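Local coordinates for tail fiber protein (Acinetobacter phage AM24, PDB 5W5P) that probably recognises and may degrade the capsular polysaccharide of its Acinetobacter host, as a trimeric tailspike does when a phage attaches to the cell, at residues R272-K277 / V282-N287; A241-T246 / V260-N265; I309-N314 / G320-L325; G331-N336 / I353-T358; L202-G205 / R209-G212. One frame throughout, in Å; residues are numbered along the deposited sequence.

Contact 1. Residues R272-K277 / V282-N287; sequences RIIDSK and VTVSRN
Val284 turns its side chain to Ile273 and Ile274, and its carbonyl O accepts a hydrogen bond from Asn314 ND2 on the next turn of the chain. This hydrogen bond satisfies a buried backbone oxygen where strand 279-285 ends. The contact between the two segments itself has no polar bond. It is made of methyl groups.

Ile274 makes two of the three contacts, and Val284 shares the other with Ile273. Ile274 CD1 meets Val282 CG1 tip to tip at 3.8 Å. The same methyl lies 4.1 Å from Val284 CG2, and here the two side chains run past each other in opposite directions. Ile274 CD1 therefore sits beside two valines two residues apart on one strand. The chain of Ile274 is extended (chi2 -176°), which carries CD1 deep into the interior. Val284 uses both branches: CG1, opposite the backbone N (chi1 180°), looks to Ile273 CD1 at 4.3 Å, while CG2 serves Ile274. The backbones stay well separated, with the CA atoms of Ile273 and Val284 8.7 Å apart.

The chain turns a corner at Ile273, so neighbouring isoleucines can both face inward. Beyond the strand end, Arg286 forms a salt bridge with Glu263 and lies close to Arg286 of both neighbouring subunits. The acid probably offsets part of this gathered charge.

The arrangement is consistent with the interior of a right-handed beta-helix, the usual body of a tailspike. Strand 272-276 lies between strands 241-244 and 294-298, and strand 279-285 lies between strands 260-263 and 306-310. Ile262, on the neighbouring strand 260-263, touches both isoleucines, and Val296 touches Val284.

Contact 2. Residues A241-T246 / V260-N265; sequences ALVRAT and VTIEEN
Leu242 and Val243 face Val260 and Ile262, and every direct contact between the two segments is apolar. Leu242 CD2 reaches Ile262 CG2 at 4.1 Å, where the two side chains meet at a slant. Val243 CG2 meets two partners, Val260 CG1 and Ile262 CD1, each at 4.1 Å. In both pairs the side chains run alongside in opposite senses. Ile262 divides its branches between the two facing residues. With chi1 at -57°, CG2 lies opposite the backbone N and goes to Leu242, while the extended arm through CG1 brings CD1 to Val243. The backbones are held apart: the CA atoms of Val243 and Val260 are 8.7 Å from each other.

Hydrogen bonds run to neighbouring turns instead. Val243 pairs through its backbone with Ile273 and Asp275, and Leu242 pairs with Val221. Asn265 receives Gly234 N on OD1 and gives ND2 to Met231 O. This grip on a preceding turn is that of an asparagine ladder, a feature of parallel beta-helices.

Charged groups lie away from the apolar interface. Arg244 forms a salt bridge with Asp275 and also binds Gln217 and the carbonyl O of Asn178. On the other segment, Glu264 forms a salt bridge with Lys232 of the second subunit.

The chemistry thus differs with direction. At this level of the probable beta-helix the two walls meet through methyl groups alone, without directional bonds. Along the helix axis, hydrogen bonds join turn to turn, and ionic groups are left for the outer surface and the trimer interface.

Contact 3. Residues I309-N314 / G320-L325; sequences IRCDGN and GVFAKL
Ile309 faces Leu325 across the interior of what is probably a right-handed beta-helix, the fold expected of a tailspike. The touching parts of the two segments run in nearly opposite directions, measured end to end, 174° apart, consistent with two facing walls of one coil.

Ile309 and Leu325 reach toward each other tip to tip, with CD1 of Ile309 4.0 Å from CD1 of Leu325. Ile309 CG2 also lies near that methyl.

Cys311 comes next. Its CB lies at the edge of the Phe322 ring, close to the ring plane and 3.7 Å from Phe322 CE2. The sulfur makes an oblique sulfur-aromatic contact: SG is 5.1 Å from the centroid of the Phe322 ring, 63° off its normal. Trp316 and Phe338 meet the same ring edge-to-face.

Asn314 follows beyond the strand. It is a rung of an asparagine ladder: OD1 accepts from Asn287 N, with ND2 held by Val284 O. These bonds fix the amide, whose plane stands 52° from that of the ring. Phe322 CG lies opposite its own backbone N (chi1 172°), which sends the ring inward until its CZ is 3.6 Å from Asn314 ND2.

Contact 4. Residues G331-N336 / I353-T358; sequences GTFIGN and IELGKT
This is a buried apolar contact across the interior between two walls of strands. Phe333 on strand 331-339 meets Ile353 and Leu355 on the facing wall. Phe333 CD2 is 4.0 Å from Ile353 CD1, and CE2 of the same ring is 4.2 Å from that methyl. The two side chains pass one another, pointing opposite ways. The approach of the methyl to the ring is oblique. Leu355 comes to the far end of the ring more loosely, with Leu355 CD2 4.5 Å from Phe333 CZ. Phe333 CG stands opposite the carbonyl carbon (chi1 -59°), and the ring extends from there toward both partners.

The space these residues fill is probably the interior of a right-handed beta-helix. The ring also stacks with Phe369 on the neighbouring strand 365-375. The backbone O of Phe333 is bound by Asn372 ND2, another rung of the asparagine ladder. Asn336 holds the turn before it, with ND2 on Cys311 O and OD1 on Asn314 N. Toward the trimer interior, Ile334 packs against Ile334 of both neighbouring subunits.

The segment with Ile353 leaves its short strand just after Glu354 and turns back. Thr358 OG1 gives a hydrogen bond of 2.8 Å to Leu355 O, with a C=O...donor angle of 173°, almost straight on to the carbonyl. This bond closes the bend that contains Gly356 and a cis peptide before Lys357. Lys357 gives NZ to Thr361 O and makes a cation-pi contact with Tyr363.

Contact 5. Residues L202-G205 / R209-G212; sequences LEIG and RFQG
The Phe210 ring turns an edge to Gly205, whose CA lies near the ring plane and 4.4 Å from Phe210 CE1. Ile204 approaches the same corner of the ring. Its CG1 is 4.2 Å from Phe210 CE1, in an oblique position. The ring also meets the Tyr236 ring, with the two planes at about 25°.

Ile204 and Phe210 cross at about a right angle. Ile204 CG1 lies opposite the backbone N (chi1 169°). This brings the branch up to the ring although the side chain sets out past the other segment rather than straight at it. Phe210, by contrast, points directly across. The contact is small, and a single ring carbon, CE1, makes all of the closest approaches.

Gly205 follows the end of strand 199-204. Its phi of 119° is one that glycine readily takes, and it lets the chain leave the strand and bring the next segment back within 7.5 Å, measured from Gly205 CA to Arg209 CA.

Some polar groups reach other subunits. Glu203 OE1 binds His266 NE2 of the third subunit and also meets Asn230 ND2 of its own chain, and Arg209 NH1 binds the carbonyl O of Asp161 of the second subunit. Within the probable beta-helix, the contact fills a corner between two faces. Strand 199-204 lies between strands 164-169 and 229-232, while strand 209-211 lies between strands 172-175 and 235-237. Val220 on strand 219-222 touches both Ile204 and Phe210.

All five contacts are buried, and none makes a hydrogen bond between its own segments. Contacts 1 to 4 each span the interior between the same two walls, the sheet of strands 219-222 to 389-390 and the face that includes strands 260-263 to 331-339. Contact 5 instead joins successive strands round a corner. Neighbouring contacts are stacked turn on turn. The centres of contacts 1 and 2 are about 5 Å apart. The centres of contacts 3 and 4 are about 7 Å apart. The centres of contacts 4 and 5 are about 26 Å apart. The filling changes along the coil. Contacts 1 and 2 are purely aliphatic, while contacts 3, 4 and 5 each centre on a phenylalanine.

Contact 1. Residues R272-K277 / V282-N287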
# COMPACT_ATOMS: atom_id res chain seq x y z
N ARG A 272 -11.31 -17.74 12.79
CA ARG A 272 -10.02 -17.45 12.17
C ARG A 272 -10.26 -16.99 10.74
O ARG A 272 -11.24 -17.39 10.10
CB ARG A 272 -9.08 -18.67 12.14
CG ARG A 272 -8.76 -19.27 13.50
CD ARG A 272 -7.62 -18.55 14.18
NE ARG A 272 -7.16 -19.28 15.36
CZ ARG A 272 -7.62 -19.06 16.59
NH1 ARG A 272 -7.15 -19.77 17.60
NH2 ARG A 272 -8.54 -18.13 16.80
N ILE A 273 -9.37 -16.14 10.25
CA ILE A 273 -9.34 -15.84 8.83
C ILE A 273 -8.55 -16.91 8.09
O ILE A 273 -9.04 -17.53 7.14
CB ILE A 273 -8.76 -14.44 8.57
CG1 ILE A 273 -9.58 -13.37 9.31
CG2 ILE A 273 -8.73 -14.14 7.09
CD1 ILE A 273 -9.01 -11.97 9.17
N ILE A 274 -7.31 -17.15 8.53
CA ILE A 274 -6.47 -18.21 8.01
C ILE A 274 -6.01 -19.06 9.18
O ILE A 274 -5.57 -18.53 10.21
CB ILE A 274 -5.25 -17.66 7.23
CG1 ILE A 274 -5.71 -16.86 6.01
CG2 ILE A 274 -4.32 -18.79 6.82
CD1 ILE A 274 -4.57 -16.37 5.14
N ASP A 275 -6.13 -20.38 9.05
CA ASP A 275 -5.78 -21.32 10.11
C ASP A 275 -4.78 -22.33 9.55
O ASP A 275 -5.18 -23.30 8.89
CB ASP A 275 -7.04 -22.01 10.64
CG ASP A 275 -6.75 -22.92 11.81
OD1 ASP A 275 -7.51 -23.89 12.02
OD2 ASP A 275 -5.76 -22.66 12.54
N SER A 276 -3.50 -22.11 9.81
CA SER A 276 -2.46 -23.02 9.33
C SER A 276 -1.19 -22.78 10.16
O SER A 276 -1.24 -22.17 11.23
CB SER A 276 -2.23 -22.83 7.82
OG SER A 276 -1.39 -23.84 7.32
N LYS A 277 -0.05 -23.27 9.65
CA LYS A 277 1.23 -23.10 10.32
C LYS A 277 2.30 -22.50 9.42
O LYS A 277 3.39 -22.17 9.92
CB LYS A 277 1.74 -24.45 10.86
CG LYS A 277 0.84 -25.07 11.92
CD LYS A 277 0.82 -24.22 13.17
CE LYS A 277 0.19 -24.95 14.35
NZ LYS A 277 0.41 -24.19 15.61
N VAL A 282 0.99 -14.23 1.07
CA VAL A 282 -0.31 -14.13 1.72
C VAL A 282 -0.70 -12.66 1.78
O VAL A 282 0.13 -11.80 2.10
CB VAL A 282 -0.27 -14.76 3.13
CG1 VAL A 282 -1.54 -14.43 3.92
CG2 VAL A 282 -0.04 -16.26 3.04
N THR A 283 -1.96 -12.37 1.45
CA THR A 283 -2.48 -11.01 1.48
C THR A 283 -3.82 -11.02 2.20
O THR A 283 -4.72 -11.79 1.84
CB THR A 283 -2.65 -10.44 0.07
OG1 THR A 283 -1.44 -10.63 -0.68
CG2 THR A 283 -2.97 -8.95 0.14
N VAL A 284 -3.95 -10.17 3.22
CA VAL A 284 -5.22 -9.99 3.91
C VAL A 284 -5.43 -8.50 4.14
O VAL A 284 -5.00 -7.96 5.17
CB VAL A 284 -5.27 -10.78 5.23
CG1 VAL A 284 -6.60 -10.58 5.93
CG2 VAL A 284 -5.01 -12.28 4.99
N SER A 285 -6.08 -7.83 3.19
CA SER A 285 -6.15 -6.37 3.18
C SER A 285 -7.57 -5.88 2.93
O SER A 285 -8.34 -6.49 2.19
CB SER A 285 -5.22 -5.80 2.10
OG SER A 285 -3.87 -6.13 2.35
N ARG A 286 -7.89 -4.75 3.57
CA ARG A 286 -9.11 -3.97 3.29
C ARG A 286 -10.37 -4.81 3.50
O ARG A 286 -11.30 -4.80 2.68
CB ARG A 286 -9.06 -3.38 1.88
CG ARG A 286 -7.98 -2.31 1.68
CD ARG A 286 -7.63 -2.10 0.21
NE ARG A 286 -6.65 -3.07 -0.28
CZ ARG A 286 -5.33 -2.93 -0.20
NH1 ARG A 286 -4.81 -1.84 0.35
NH2 ARG A 286 -4.52 -3.87 -0.68
N ASN A 287 -10.43 -5.52 4.62
CA ASN A 287 -11.61 -6.28 5.00
C ASN A 287 -12.27 -5.64 6.22
O ASN A 287 -11.58 -5.20 7.14
CB ASN A 287 -11.26 -7.74 5.33
CG ASN A 287 -10.54 -8.45 4.21
OD1 ASN A 287 -9.31 -8.48 4.17
ND2 ASN A 287 -11.31 -9.05 3.31

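Contact 2. Residues A241-T246 / V260-N265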
# COMPACT_ATOMS: atom_id res chain seq x y z
N ALA A 241 -13.08 -20.87 9.85
CA ALA A 241 -11.88 -20.46 9.14
C ALA A 241 -12.24 -20.24 7.68
O ALA A 241 -12.88 -21.10 7.07
CB ALA A 241 -10.77 -21.50 9.26
N LEU A 242 -11.84 -19.10 7.12
CA LEU A 242 -11.99 -18.90 5.69
C LEU A 242 -11.08 -19.85 4.92
O LEU A 242 -11.51 -20.49 3.95
CB LEU A 242 -11.70 -17.45 5.31
CG LEU A 242 -12.85 -16.45 5.35
CD1 LEU A 242 -13.36 -16.22 6.78
CD2 LEU A 242 -12.44 -15.13 4.71
N VAL A 243 -9.83 -19.96 5.34
CA VAL A 243 -8.84 -20.85 4.74
C VAL A 243 -8.20 -21.68 5.85
O VAL A 243 -7.81 -21.13 6.89
CB VAL A 243 -7.76 -20.09 3.96
CG1 VAL A 243 -6.85 -21.07 3.21
CG2 VAL A 243 -8.39 -19.10 2.99
N ARG A 244 -8.09 -22.98 5.63
CA ARG A 244 -7.42 -23.88 6.55
C ARG A 244 -6.53 -24.81 5.74
O ARG A 244 -6.87 -25.18 4.62
CB ARG A 244 -8.42 -24.68 7.39
CG ARG A 244 -7.79 -25.71 8.31
CD ARG A 244 -8.78 -26.28 9.30
NE ARG A 244 -9.23 -25.27 10.25
CZ ARG A 244 -10.29 -25.40 11.05
NH1 ARG A 244 -11.02 -26.51 11.03
NH2 ARG A 244 -10.62 -24.41 11.87
N ALA A 245 -5.37 -25.15 6.31
CA ALA A 245 -4.45 -26.09 5.68
C ALA A 245 -3.67 -26.80 6.77
O ALA A 245 -2.93 -26.15 7.51
CB ALA A 245 -3.52 -25.37 4.70
N THR A 246 -3.84 -28.12 6.88
CA THR A 246 -3.17 -28.91 7.91
C THR A 246 -2.44 -30.13 7.37
O THR A 246 -2.03 -30.99 8.16
CB THR A 246 -4.17 -29.38 8.99
OG1 THR A 246 -4.94 -30.47 8.48
CG2 THR A 246 -5.10 -28.25 9.42
N VAL A 260 -2.66 -16.73 -1.44
CA VAL A 260 -4.05 -16.49 -1.07
C VAL A 260 -4.20 -15.00 -0.78
O VAL A 260 -3.46 -14.45 0.04
CB VAL A 260 -4.47 -17.33 0.15
CG1 VAL A 260 -5.86 -16.92 0.64
CG2 VAL A 260 -4.44 -18.81 -0.19
N THR A 261 -5.14 -14.36 -1.47
CA THR A 261 -5.44 -12.94 -1.29
C THR A 261 -6.87 -12.82 -0.78
O THR A 261 -7.82 -13.20 -1.48
CB THR A 261 -5.27 -12.17 -2.60
OG1 THR A 261 -3.90 -12.21 -3.01
CG2 THR A 261 -5.71 -10.71 -2.43
N ILE A 262 -7.02 -12.29 0.43
CA ILE A 262 -8.32 -12.10 1.07
C ILE A 262 -8.53 -10.60 1.20
O ILE A 262 -7.92 -9.95 2.06
CB ILE A 262 -8.38 -12.80 2.43
CG1 ILE A 262 -8.08 -14.29 2.26
CG2 ILE A 262 -9.72 -12.58 3.10
CD1 ILE A 262 -8.10 -15.08 3.55
N GLU A 263 -9.41 -10.04 0.36
CA GLU A 263 -9.51 -8.60 0.20
C GLU A 263 -10.96 -8.18 -0.03
O GLU A 263 -11.69 -8.85 -0.76
CB GLU A 263 -8.63 -8.12 -0.98
CG GLU A 263 -8.40 -6.62 -1.04
CD GLU A 263 -7.47 -6.21 -2.16
OE1 GLU A 263 -7.03 -5.04 -2.18
OE2 GLU A 263 -7.18 -7.05 -3.04
N GLU A 264 -11.36 -7.08 0.61
CA GLU A 264 -12.66 -6.45 0.39
C GLU A 264 -13.83 -7.38 0.72
O GLU A 264 -14.79 -7.51 -0.04
CB GLU A 264 -12.77 -5.92 -1.04
CG GLU A 264 -12.17 -4.52 -1.23
CD GLU A 264 -11.22 -4.43 -2.42
OE1 GLU A 264 -11.53 -5.04 -3.47
OE2 GLU A 264 -10.17 -3.75 -2.30
N ASN A 265 -13.76 -8.01 1.89
CA ASN A 265 -14.81 -8.88 2.39
C ASN A 265 -15.45 -8.27 3.63
O ASN A 265 -14.96 -7.29 4.19
CB ASN A 265 -14.28 -10.28 2.72
CG ASN A 265 -13.79 -11.02 1.50
OD1 ASN A 265 -14.58 -11.38 0.62
ND2 ASN A 265 -12.49 -11.26 1.43

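Contact 3. Residues I309-N314 / G320-L325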
# COMPACT_ATOMS: atom_id res chain seq x y z
N ILE A 309 3.97 -11.57 3.92
CA ILE A 309 2.57 -11.35 4.24
C ILE A 309 2.33 -9.85 4.23
O ILE A 309 3.19 -9.06 4.65
CB ILE A 309 2.18 -11.97 5.61
CG1 ILE A 309 0.69 -11.74 5.91
CG2 ILE A 309 3.04 -11.42 6.73
CD1 ILE A 309 0.18 -12.52 7.09
N ARG A 310 1.17 -9.44 3.71
CA ARG A 310 0.75 -8.05 3.75
C ARG A 310 -0.63 -8.01 4.37
O ARG A 310 -1.51 -8.77 3.97
CB ARG A 310 0.73 -7.40 2.36
CG ARG A 310 1.91 -7.73 1.47
CD ARG A 310 1.71 -9.05 0.74
NE ARG A 310 2.47 -9.09 -0.51
CZ ARG A 310 2.68 -10.19 -1.22
NH1 ARG A 310 3.40 -10.14 -2.33
NH2 ARG A 310 2.17 -11.34 -0.81
N CYS A 311 -0.82 -7.13 5.35
CA CYS A 311 -2.12 -6.91 5.98
C CYS A 311 -2.33 -5.40 6.05
O CYS A 311 -1.82 -4.74 6.97
CB CYS A 311 -2.19 -7.56 7.36
SG CYS A 311 -1.88 -9.35 7.37
N ASP A 312 -3.08 -4.85 5.09
CA ASP A 312 -3.21 -3.41 4.93
C ASP A 312 -4.67 -2.97 5.00
O ASP A 312 -5.56 -3.67 4.52
CB ASP A 312 -2.60 -2.95 3.60
CG ASP A 312 -1.16 -3.40 3.43
OD1 ASP A 312 -0.46 -3.58 4.46
OD2 ASP A 312 -0.71 -3.57 2.27
N GLY A 313 -4.90 -1.81 5.62
CA GLY A 313 -6.19 -1.16 5.59
C GLY A 313 -7.37 -1.98 6.08
O GLY A 313 -8.51 -1.71 5.69
N ASN A 314 -7.13 -2.98 6.92
CA ASN A 314 -8.21 -3.77 7.48
C ASN A 314 -8.93 -3.00 8.59
O ASN A 314 -8.38 -2.08 9.21
CB ASN A 314 -7.69 -5.09 8.06
CG ASN A 314 -7.29 -6.07 6.98
OD1 ASN A 314 -8.12 -6.60 6.25
ND2 ASN A 314 -5.99 -6.34 6.89
N GLY A 320 -10.31 -10.33 18.38
CA GLY A 320 -9.25 -11.01 19.10
C GLY A 320 -7.87 -10.67 18.57
O GLY A 320 -7.59 -9.52 18.20
N VAL A 321 -7.01 -11.68 18.53
CA VAL A 321 -5.66 -11.49 18.00
C VAL A 321 -5.74 -11.43 16.48
O VAL A 321 -6.23 -12.36 15.83
CB VAL A 321 -4.73 -12.62 18.46
CG1 VAL A 321 -3.41 -12.60 17.68
CG2 VAL A 321 -4.46 -12.50 19.95
N PHE A 322 -5.27 -10.31 15.91
CA PHE A 322 -5.38 -10.12 14.47
C PHE A 322 -4.43 -11.03 13.70
O PHE A 322 -4.73 -11.44 12.57
CB PHE A 322 -5.14 -8.66 14.10
CG PHE A 322 -5.04 -8.42 12.62
CD1 PHE A 322 -6.16 -8.55 11.81
CD2 PHE A 322 -3.83 -8.07 12.04
CE1 PHE A 322 -6.08 -8.34 10.44
CE2 PHE A 322 -3.73 -7.86 10.67
CZ PHE A 322 -4.86 -8.00 9.87
N ALA A 323 -3.26 -11.33 14.27
CA ALA A 323 -2.28 -12.13 13.55
C ALA A 323 -1.31 -12.74 14.55
O ALA A 323 -0.54 -12.03 15.20
CB ALA A 323 -1.54 -11.29 12.52
N LYS A 324 -1.35 -14.06 14.67
CA LYS A 324 -0.39 -14.79 15.49
C LYS A 324 0.47 -15.53 14.47
O LYS A 324 0.10 -16.59 13.96
CB LYS A 324 -1.08 -15.73 16.49
CG LYS A 324 -0.16 -16.77 17.15
CD LYS A 324 -0.85 -17.71 18.16
CE LYS A 324 0.09 -18.04 19.31
NZ LYS A 324 1.08 -19.04 18.85
N LEU A 325 1.61 -14.94 14.14
CA LEU A 325 2.49 -15.45 13.10
C LEU A 325 3.77 -16.02 13.69
O LEU A 325 4.20 -15.65 14.79
CB LEU A 325 2.85 -14.33 12.11
CG LEU A 325 1.65 -13.58 11.53
CD1 LEU A 325 2.11 -12.43 10.60
CD2 LEU A 325 0.72 -14.53 10.78

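Contact 4. Residues G331-N336 / I353-T358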
# COMPACT_ATOMS: atom_id res chain seq x y z
N GLY A 331 7.46 -8.89 5.72
CA GLY A 331 6.11 -8.60 6.18
C GLY A 331 5.83 -7.11 6.15
O GLY A 331 6.72 -6.30 6.41
N THR A 332 4.59 -6.76 5.82
CA THR A 332 4.15 -5.37 5.81
C THR A 332 2.76 -5.28 6.43
O THR A 332 1.90 -6.13 6.17
CB THR A 332 4.15 -4.78 4.39
OG1 THR A 332 3.67 -5.76 3.46
CG2 THR A 332 5.55 -4.33 3.98
N PHE A 333 2.55 -4.26 7.26
CA PHE A 333 1.25 -3.99 7.89
C PHE A 333 1.02 -2.48 7.82
O PHE A 333 1.52 -1.73 8.66
CB PHE A 333 1.21 -4.48 9.34
CG PHE A 333 1.48 -5.95 9.50
CD1 PHE A 333 2.78 -6.44 9.47
CD2 PHE A 333 0.44 -6.84 9.70
CE1 PHE A 333 3.04 -7.78 9.62
CE2 PHE A 333 0.69 -8.19 9.86
CZ PHE A 333 2.00 -8.66 9.82
N ILE A 334 0.25 -2.04 6.82
CA ILE A 334 0.11 -0.63 6.48
C ILE A 334 -1.33 -0.20 6.69
O ILE A 334 -2.24 -0.69 6.01
CB ILE A 334 0.56 -0.34 5.05
CG1 ILE A 334 1.93 -0.99 4.77
CG2 ILE A 334 0.55 1.17 4.77
CD1 ILE A 334 2.53 -0.61 3.43
N GLY A 335 -1.55 0.72 7.63
CA GLY A 335 -2.81 1.43 7.71
C GLY A 335 -3.98 0.65 8.27
O GLY A 335 -5.12 0.97 7.95
N ASN A 336 -3.73 -0.35 9.10
CA ASN A 336 -4.83 -1.07 9.71
C ASN A 336 -5.54 -0.20 10.74
O ASN A 336 -4.99 0.77 11.27
CB ASN A 336 -4.34 -2.37 10.36
CG ASN A 336 -3.97 -3.42 9.34
OD1 ASN A 336 -4.81 -3.83 8.53
ND2 ASN A 336 -2.71 -3.84 9.35
N ILE A 353 -0.83 -8.48 17.55
CA ILE A 353 -0.05 -9.22 16.57
C ILE A 353 1.11 -9.90 17.29
O ILE A 353 1.79 -9.27 18.11
CB ILE A 353 0.47 -8.32 15.44
CG1 ILE A 353 -0.69 -7.78 14.60
CG2 ILE A 353 1.46 -9.08 14.56
CD1 ILE A 353 -0.30 -6.68 13.65
N GLU A 354 1.31 -11.17 17.00
CA GLU A 354 2.48 -11.91 17.47
C GLU A 354 3.34 -12.25 16.26
O GLU A 354 2.83 -12.74 15.25
CB GLU A 354 2.07 -13.17 18.22
CG GLU A 354 3.21 -14.15 18.45
CD GLU A 354 2.76 -15.43 19.12
OE1 GLU A 354 2.13 -15.35 20.20
OE2 GLU A 354 3.03 -16.52 18.57
N LEU A 355 4.63 -11.97 16.36
CA LEU A 355 5.61 -12.33 15.35
C LEU A 355 6.65 -13.26 15.96
O LEU A 355 6.70 -13.46 17.18
CB LEU A 355 6.30 -11.09 14.76
CG LEU A 355 5.39 -9.98 14.20
CD1 LEU A 355 6.22 -8.79 13.71
CD2 LEU A 355 4.48 -10.52 13.08
N GLY A 356 7.49 -13.83 15.10
CA GLY A 356 8.65 -14.54 15.58
C GLY A 356 9.78 -13.60 15.94
O GLY A 356 9.99 -12.57 15.30
N LYS A 357 10.53 -13.96 16.98
CA LYS A 357 10.36 -15.21 17.70
C LYS A 357 9.47 -15.05 18.92
O LYS A 357 9.58 -14.07 19.66
CB LYS A 357 11.73 -15.77 18.11
CG LYS A 357 11.75 -16.49 19.46
CD LYS A 357 13.16 -16.87 19.87
CE LYS A 357 13.74 -17.96 18.97
NZ LYS A 357 13.11 -19.29 19.21
N THR A 358 8.59 -16.03 19.13
CA THR A 358 7.79 -16.12 20.35
C THR A 358 7.70 -17.59 20.71
O THR A 358 7.13 -18.39 19.96
CB THR A 358 6.40 -15.50 20.16
OG1 THR A 358 6.54 -14.11 19.85
CG2 THR A 358 5.58 -15.65 21.43

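Contact 5. Residues L202-G205 / R209-G212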
# COMPACT_ATOMS: atom_id res chain seq x y z
N LEU A 202 -8.52 -19.20 -8.84
CA LEU A 202 -9.89 -19.27 -8.34
C LEU A 202 -10.31 -17.91 -7.82
O LEU A 202 -9.61 -17.32 -6.99
CB LEU A 202 -10.01 -20.32 -7.24
CG LEU A 202 -11.28 -20.32 -6.39
CD1 LEU A 202 -12.50 -20.60 -7.26
CD2 LEU A 202 -11.18 -21.33 -5.26
N GLU A 203 -11.46 -17.42 -8.28
CA GLU A 203 -12.13 -16.27 -7.69
C GLU A 203 -13.34 -16.77 -6.92
O GLU A 203 -14.18 -17.49 -7.48
CB GLU A 203 -12.55 -15.26 -8.76
CG GLU A 203 -11.51 -15.01 -9.84
CD GLU A 203 -10.51 -13.94 -9.46
OE1 GLU A 203 -9.30 -14.24 -9.39
OE2 GLU A 203 -10.93 -12.79 -9.21
N ILE A 204 -13.44 -16.42 -5.64
CA ILE A 204 -14.51 -16.95 -4.80
C ILE A 204 -15.04 -15.86 -3.90
O ILE A 204 -14.25 -15.11 -3.30
CB ILE A 204 -14.03 -18.16 -3.98
CG1 ILE A 204 -15.06 -18.54 -2.92
CG2 ILE A 204 -12.68 -17.87 -3.32
CD1 ILE A 204 -14.73 -19.82 -2.19
N GLY A 205 -16.36 -15.74 -3.81
CA GLY A 205 -17.02 -14.94 -2.80
C GLY A 205 -17.88 -13.81 -3.33
O GLY A 205 -18.77 -13.34 -2.59
N ARG A 209 -22.78 -15.20 0.58
CA ARG A 209 -22.76 -15.10 2.04
C ARG A 209 -22.48 -16.49 2.60
O ARG A 209 -23.37 -17.34 2.63
CB ARG A 209 -24.08 -14.56 2.56
CG ARG A 209 -24.41 -13.15 2.09
CD ARG A 209 -25.79 -12.73 2.57
NE ARG A 209 -26.85 -13.48 1.90
CZ ARG A 209 -27.96 -13.90 2.50
NH1 ARG A 209 -28.17 -13.65 3.79
NH2 ARG A 209 -28.87 -14.57 1.81
N PHE A 210 -21.24 -16.73 3.02
CA PHE A 210 -20.88 -17.98 3.67
C PHE A 210 -21.15 -17.85 5.16
O PHE A 210 -20.74 -16.86 5.78
CB PHE A 210 -19.42 -18.34 3.40
CG PHE A 210 -19.14 -18.72 1.98
CD1 PHE A 210 -18.50 -17.85 1.11
CD2 PHE A 210 -19.54 -19.96 1.49
CE1 PHE A 210 -18.24 -18.21 -0.20
CE2 PHE A 210 -19.30 -20.32 0.18
CZ PHE A 210 -18.65 -19.45 -0.67
N GLN A 211 -21.85 -18.82 5.73
CA GLN A 211 -22.31 -18.71 7.11
C GLN A 211 -22.20 -20.05 7.81
O GLN A 211 -22.53 -21.10 7.24
CB GLN A 211 -23.76 -18.21 7.17
CG GLN A 211 -24.25 -17.88 8.58
CD GLN A 211 -25.52 -17.03 8.58
OE1 GLN A 211 -25.85 -16.39 7.58
NE2 GLN A 211 -26.22 -17.01 9.71
N GLY A 212 -21.71 -20.02 9.05
CA GLY A 212 -21.73 -21.17 9.93
C GLY A 212 -22.63 -20.90 11.13
O GLY A 212 -23.06 -19.77 11.37